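Local coordinates for immunoglobulin-like protein (Pseudomonas aeruginosa, PDB 3N6Y) that is of unknown function but adopts an immunoglobulin-like beta-sandwich fold and is probably an exported protein made with a signal sequence, at residues E43-R55 with F107-M121. Residues are numbered along the deposited sequence; the frame is centred on the assembly and turned at random. Where two conformers were deposited one is given.
Sequences EVPAKLGTKFGMR and FTEPHEVVKGEWRLM
Gly49 N donates to Phe107 O (2.8 Å) in the carbonyl plane, and Phe107 N returns a nearly straight bond to Thr50 O (3.0 Å), so both backbone polar atoms of Phe107 are held by the end of the type II turn Lys47–Thr50. Glycine suits the third position of that turn, where its positive phi would press a CB against the preceding carbonyl. Thr50 braces the turn: with OG1 beside its own backbone N (chi1 -59°), OG1 bonds to Lys47 O (2.8 Å) from the same face as Thr50 N. On the other segment, Glu112 OE1 receives both Thr108 N and Glu109 N, and Trp118 NE1 reaches Val114 O (2.9 Å) in the indole plane, fixing the ring's rotation. Strands 51-55 and 116-121 belong to the two facing sheets of an immunoglobulin-like sandwich, their axes 8.2 Å apart and inclined at 32°. Between them Phe52 turns its edge to the face of Trp118, planes at 89°, while its CE1 meets Phe107 CZ at 3.7 Å; Phe134 of strand 127-136 also packs edge-to-face with Phe52. Further along, Leu120 CD2 settles on Gly53 CA (3.8 Å). At the loop end, branched Val113 sets CG1 against Ala46 CB (3.6 Å), whose small methyl also meets the aliphatic chain of Lys115, and Leu48 CD2 lies over the backbone of Phe107–Glu109.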
loop_
_atom_site.group_PDB
_atom_site.type_symbol
_atom_site.label_atom_id
_atom_site.label_comp_id
_atom_site.label_asym_id
_atom_site.label_seq_id
_atom_site.Cartn_x
_atom_site.Cartn_y
_atom_site.Cartn_z
ATOM N N GLU A 43 -9.541 -7.978 -7.217
ATOM C CA GLU A 43 -10.077 -7.479 -8.481
ATOM C C GLU A 43 -10.545 -6.042 -8.291
ATOM O O GLU A 43 -11.459 -5.752 -7.538
ATOM C CB GLU A 43 -11.210 -8.381 -8.979
ATOM C CG GLU A 43 -10.769 -9.780 -9.328
ATOM C CD GLU A 43 -9.922 -9.834 -10.598
ATOM O OE1 GLU A 43 -10.069 -8.943 -11.487
ATOM O OE2 GLU A 43 -9.109 -10.777 -10.721
ATOM N N VAL A 44 -9.867 -5.134 -8.971
ATOM C CA VAL A 44 -10.035 -3.703 -8.781
ATOM C C VAL A 44 -10.563 -3.041 -10.053
ATOM O O VAL A 44 -9.950 -3.186 -11.102
ATOM C CB VAL A 44 -8.693 -3.114 -8.387
ATOM C CG1 VAL A 44 -8.758 -1.587 -8.292
ATOM C CG2 VAL A 44 -8.196 -3.704 -7.044
ATOM N N PRO A 45 -11.666 -2.272 -9.955
ATOM C CA PRO A 45 -12.162 -1.567 -11.162
ATOM C C PRO A 45 -11.228 -0.494 -11.689
ATOM O O PRO A 45 -10.713 0.318 -10.903
ATOM C CB PRO A 45 -13.465 -0.894 -10.692
ATOM C CG PRO A 45 -13.762 -1.406 -9.383
ATOM C CD PRO A 45 -12.501 -2.005 -8.781
ATOM N N ALA A 46 -11.085 -0.447 -13.012
ATOM C CA ALA A 46 -10.270 0.550 -13.692
ATOM C C ALA A 46 -11.125 1.790 -13.836
ATOM O O ALA A 46 -11.560 2.165 -14.947
ATOM C CB ALA A 46 -9.806 0.044 -15.050
ATOM N N LYS A 47 -11.396 2.405 -12.701
ATOM C CA LYS A 47 -12.273 3.588 -12.625
ATOM C C LYS A 47 -11.689 4.657 -11.718
ATOM O O LYS A 47 -11.229 4.373 -10.618
ATOM C CB LYS A 47 -13.654 3.159 -12.127
ATOM C CG LYS A 47 -14.347 2.216 -13.113
ATOM C CD LYS A 47 -15.710 1.644 -12.663
ATOM C CE LYS A 47 -16.858 2.514 -13.117
ATOM N NZ LYS A 47 -18.180 1.942 -12.703
ATOM N N LEU A 48 -11.710 5.910 -12.180
ATOM C CA LEU A 48 -11.297 7.052 -11.350
ATOM C C LEU A 48 -11.993 7.043 -9.998
ATOM O O LEU A 48 -13.206 6.802 -9.913
ATOM C CB LEU A 48 -11.630 8.389 -12.061
ATOM C CG LEU A 48 -10.675 9.047 -13.032
ATOM C CD1 LEU A 48 -11.294 10.366 -13.480
ATOM C CD2 LEU A 48 -9.257 9.270 -12.438
ATOM N N GLY A 49 -11.243 7.355 -8.947
ATOM C CA GLY A 49 -11.763 7.437 -7.610
ATOM C C GLY A 49 -11.628 6.134 -6.844
ATOM O O GLY A 49 -11.914 6.083 -5.681
ATOM N N THR A 50 -11.191 5.076 -7.511
ATOM C CA THR A 50 -11.014 3.787 -6.830
ATOM C C THR A 50 -9.719 3.783 -6.045
ATOM O O THR A 50 -8.685 4.083 -6.604
ATOM C CB THR A 50 -10.970 2.652 -7.849
ATOM O OG1 THR A 50 -12.179 2.629 -8.592
ATOM C CG2 THR A 50 -10.795 1.239 -7.199
ATOM N N LYS A 51 -9.807 3.485 -4.762
ATOM C CA LYS A 51 -8.663 3.303 -3.864
ATOM C C LYS A 51 -8.530 1.851 -3.441
ATOM O O LYS A 51 -9.508 1.208 -3.031
ATOM C CB LYS A 51 -8.776 4.252 -2.663
ATOM C CG LYS A 51 -7.738 4.052 -1.584
ATOM C CD LYS A 51 -8.081 4.983 -0.414
ATOM C CE LYS A 51 -7.201 4.672 0.775
ATOM N NZ LYS A 51 -7.561 5.515 1.970
ATOM N N PHE A 52 -7.320 1.294 -3.566
ATOM C CA PHE A 52 -7.104 -0.076 -3.196
ATOM C C PHE A 52 -5.757 -0.280 -2.504
ATOM O O PHE A 52 -4.869 0.567 -2.593
ATOM C CB PHE A 52 -7.177 -1.030 -4.410
ATOM C CG PHE A 52 -6.096 -0.777 -5.451
ATOM C CD1 PHE A 52 -6.196 0.261 -6.369
ATOM C CD2 PHE A 52 -4.941 -1.560 -5.470
ATOM C CE1 PHE A 52 -5.203 0.496 -7.283
ATOM C CE2 PHE A 52 -3.945 -1.343 -6.413
ATOM C CZ PHE A 52 -4.069 -0.306 -7.309
ATOM N N GLY A 53 -5.635 -1.381 -1.800
ATOM C CA GLY A 53 -4.398 -1.728 -1.141
ATOM C C GLY A 53 -4.606 -2.588 0.078
ATOM O O GLY A 53 -5.504 -3.446 0.091
HETATM N N MSE A 54 -3.764 -2.373 1.072
HETATM C CA MSE A 54 -3.636 -3.161 2.284
HETATM C C MSE A 54 -3.750 -2.288 3.556
HETATM O O MSE A 54 -3.290 -1.121 3.561
HETATM C CB MSE A 54 -2.279 -3.917 2.267
HETATM C CG MSE A 54 -2.235 -5.112 1.316
HETATM SE SE MSE A 54 -0.493 -5.952 1.459
HETATM C CE MSE A 54 0.575 -4.511 0.791
ATOM N N ARG A 55 -4.279 -2.879 4.636
ATOM C CA ARG A 55 -4.280 -2.284 5.956
ATOM C C ARG A 55 -3.851 -3.414 6.890
ATOM O O ARG A 55 -4.303 -4.559 6.771
ATOM C CB ARG A 55 -5.632 -1.701 6.345
ATOM C CG ARG A 55 -5.608 -1.021 7.707
ATOM C CD ARG A 55 -6.811 -0.127 7.904
ATOM N NE ARG A 55 -8.035 -0.937 7.842
ATOM C CZ ARG A 55 -9.217 -0.476 7.452
ATOM N NH1 ARG A 55 -9.381 0.786 7.092
ATOM N NH2 ARG A 55 -10.247 -1.299 7.397
ATOM N N PHE A 107 -6.738 5.988 -7.886
ATOM C CA PHE A 107 -6.748 6.489 -9.247
ATOM C C PHE A 107 -7.361 7.902 -9.182
ATOM O O PHE A 107 -8.588 8.063 -9.198
ATOM C CB PHE A 107 -7.594 5.609 -10.167
ATOM C CG PHE A 107 -7.089 4.178 -10.335
ATOM C CD1 PHE A 107 -5.730 3.895 -10.414
ATOM C CD2 PHE A 107 -7.977 3.134 -10.466
ATOM C CE1 PHE A 107 -5.279 2.598 -10.560
ATOM C CE2 PHE A 107 -7.548 1.810 -10.647
ATOM C CZ PHE A 107 -6.171 1.544 -10.694
ATOM N N THR A 108 -6.525 8.924 -9.035
ATOM C CA THR A 108 -6.987 10.285 -8.896
ATOM C C THR A 108 -7.059 11.052 -10.226
ATOM O O THR A 108 -7.854 12.003 -10.356
ATOM C CB THR A 108 -6.077 11.001 -7.897
ATOM O OG1 THR A 108 -5.989 10.204 -6.703
ATOM C CG2 THR A 108 -6.575 12.370 -7.552
ATOM N N GLU A 109 -6.212 10.648 -11.181
ATOM C CA GLU A 109 -6.112 11.292 -12.480
ATOM C C GLU A 109 -6.189 10.233 -13.570
ATOM O O GLU A 109 -5.811 9.097 -13.345
ATOM C CB GLU A 109 -4.795 12.022 -12.585
ATOM C CG GLU A 109 -4.633 13.152 -11.566
ATOM C CD GLU A 109 -3.355 13.906 -11.781
ATOM O OE1 GLU A 109 -3.219 14.492 -12.872
ATOM O OE2 GLU A 109 -2.485 13.868 -10.873
ATOM N N PRO A 110 -6.674 10.603 -14.767
ATOM C CA PRO A 110 -6.911 9.544 -15.754
ATOM C C PRO A 110 -5.711 8.653 -16.110
ATOM O O PRO A 110 -5.901 7.448 -16.295
ATOM C CB PRO A 110 -7.392 10.318 -16.978
ATOM C CG PRO A 110 -8.056 11.515 -16.419
ATOM C CD PRO A 110 -7.263 11.890 -15.182
ATOM N N HIS A 111 -4.514 9.225 -16.173
ATOM C CA HIS A 111 -3.322 8.469 -16.566
ATOM C C HIS A 111 -2.936 7.404 -15.523
ATOM O O HIS A 111 -2.090 6.537 -15.798
ATOM C CB HIS A 111 -2.136 9.414 -16.815
ATOM C CG HIS A 111 -1.743 10.220 -15.624
ATOM N ND1 HIS A 111 -2.221 11.495 -15.400
ATOM C CD2 HIS A 111 -0.907 9.934 -14.600
ATOM C CE1 HIS A 111 -1.687 11.958 -14.276
ATOM N NE2 HIS A 111 -0.865 11.042 -13.781
ATOM N N GLU A 112 -3.468 7.520 -14.311
ATOM C CA GLU A 112 -3.181 6.546 -13.269
ATOM C C GLU A 112 -4.009 5.257 -13.398
ATOM O O GLU A 112 -3.643 4.191 -12.841
ATOM C CB GLU A 112 -3.373 7.180 -11.885
ATOM C CG GLU A 112 -2.438 8.300 -11.606
ATOM C CD GLU A 112 -2.694 8.973 -10.299
ATOM O OE1 GLU A 112 -3.852 9.051 -9.882
ATOM O OE2 GLU A 112 -1.712 9.459 -9.712
ATOM N N VAL A 113 -5.114 5.323 -14.183
ATOM C CA VAL A 113 -5.985 4.172 -14.397
ATOM C C VAL A 113 -5.370 3.304 -15.467
ATOM O O VAL A 113 -5.650 3.489 -16.649
ATOM C CB VAL A 113 -7.423 4.616 -14.828
ATOM C CG1 VAL A 113 -8.353 3.369 -15.034
ATOM C CG2 VAL A 113 -8.024 5.660 -13.838
ATOM N N VAL A 114 -4.522 2.363 -15.040
ATOM C CA VAL A 114 -3.816 1.497 -15.964
ATOM C C VAL A 114 -4.152 0.049 -15.670
ATOM O O VAL A 114 -3.904 -0.476 -14.562
ATOM C CB VAL A 114 -2.293 1.699 -15.867
ATOM C CG1 VAL A 114 -1.554 0.767 -16.857
ATOM C CG2 VAL A 114 -1.940 3.157 -16.103
ATOM N N LYS A 115 -4.762 -0.594 -16.663
ATOM C CA LYS A 115 -5.177 -1.980 -16.516
ATOM C C LYS A 115 -3.966 -2.887 -16.439
ATOM O O LYS A 115 -2.933 -2.622 -17.073
ATOM C CB LYS A 115 -6.102 -2.407 -17.681
ATOM C CG LYS A 115 -7.401 -1.651 -17.660
ATOM C CD LYS A 115 -8.354 -2.043 -18.799
ATOM C CE LYS A 115 -9.567 -1.101 -18.773
ATOM N NZ LYS A 115 -10.403 -1.074 -20.012
ATOM N N GLY A 116 -4.098 -3.942 -15.645
ATOM C CA GLY A 116 -3.070 -4.968 -15.506
ATOM C C GLY A 116 -2.770 -5.265 -14.042
ATOM O O GLY A 116 -3.545 -4.917 -13.143
ATOM N N GLU A 117 -1.626 -5.884 -13.792
ATOM C CA GLU A 117 -1.251 -6.290 -12.430
ATOM C C GLU A 117 -0.480 -5.177 -11.704
ATOM O O GLU A 117 0.524 -4.656 -12.223
ATOM C CB GLU A 117 -0.411 -7.580 -12.456
ATOM C CG GLU A 117 0.205 -7.920 -11.090
ATOM C CD GLU A 117 0.640 -9.367 -10.944
ATOM O OE1 GLU A 117 0.401 -10.177 -11.881
ATOM O OE2 GLU A 117 1.197 -9.714 -9.879
ATOM N N TRP A 118 -0.937 -4.837 -10.487
ATOM C CA TRP A 118 -0.292 -3.931 -9.579
ATOM C C TRP A 118 0.059 -4.775 -8.349
ATOM O O TRP A 118 -0.807 -5.469 -7.758
ATOM C CB TRP A 118 -1.253 -2.838 -9.150
ATOM C CG TRP A 118 -1.641 -1.886 -10.225
ATOM C CD1 TRP A 118 -2.343 -2.153 -11.376
ATOM C CD2 TRP A 118 -1.412 -0.500 -10.202
ATOM N NE1 TRP A 118 -2.541 -0.969 -12.061
ATOM C CE2 TRP A 118 -1.976 0.053 -11.365
ATOM C CE3 TRP A 118 -0.771 0.333 -9.309
ATOM C CZ2 TRP A 118 -1.897 1.411 -11.654
ATOM C CZ3 TRP A 118 -0.668 1.700 -9.587
ATOM C CH2 TRP A 118 -1.251 2.214 -10.749
ATOM N N ARG A 119 1.333 -4.781 -8.028
ATOM C CA ARG A 119 1.850 -5.537 -6.909
ATOM C C ARG A 119 2.326 -4.522 -5.874
ATOM O O ARG A 119 3.233 -3.739 -6.141
ATOM C CB ARG A 119 2.971 -6.494 -7.398
ATOM C CG ARG A 119 3.724 -7.237 -6.278
ATOM C CD ARG A 119 4.799 -8.188 -6.825
ATOM N NE ARG A 119 5.249 -9.205 -5.878
ATOM C CZ ARG A 119 6.221 -10.091 -6.126
ATOM N NH1 ARG A 119 6.876 -10.092 -7.292
ATOM N NH2 ARG A 119 6.524 -11.021 -5.213
ATOM N N LEU A 120 1.705 -4.531 -4.689
ATOM C CA LEU A 120 1.992 -3.606 -3.592
ATOM C C LEU A 120 2.716 -4.374 -2.509
ATOM O O LEU A 120 2.249 -5.444 -2.067
ATOM C CB LEU A 120 0.669 -3.058 -3.030
ATOM C CG LEU A 120 0.117 -1.805 -3.755
ATOM C CD1 LEU A 120 -0.035 -2.003 -5.265
ATOM C CD2 LEU A 120 -1.221 -1.428 -3.171
HETATM N N MSE A 121 3.888 -3.907 -2.161
HETATM C CA MSE A 121 4.802 -4.600 -1.259
HETATM C C MSE A 121 5.272 -3.642 -0.203
HETATM O O MSE A 121 5.784 -2.565 -0.524
HETATM C CB MSE A 121 5.997 -5.171 -2.065
HETATM C CG MSE A 121 5.573 -6.054 -3.210
HETATM SE SE MSE A 121 7.147 -6.585 -4.260
HETATM C CE MSE A 121 7.572 -8.223 -3.243
#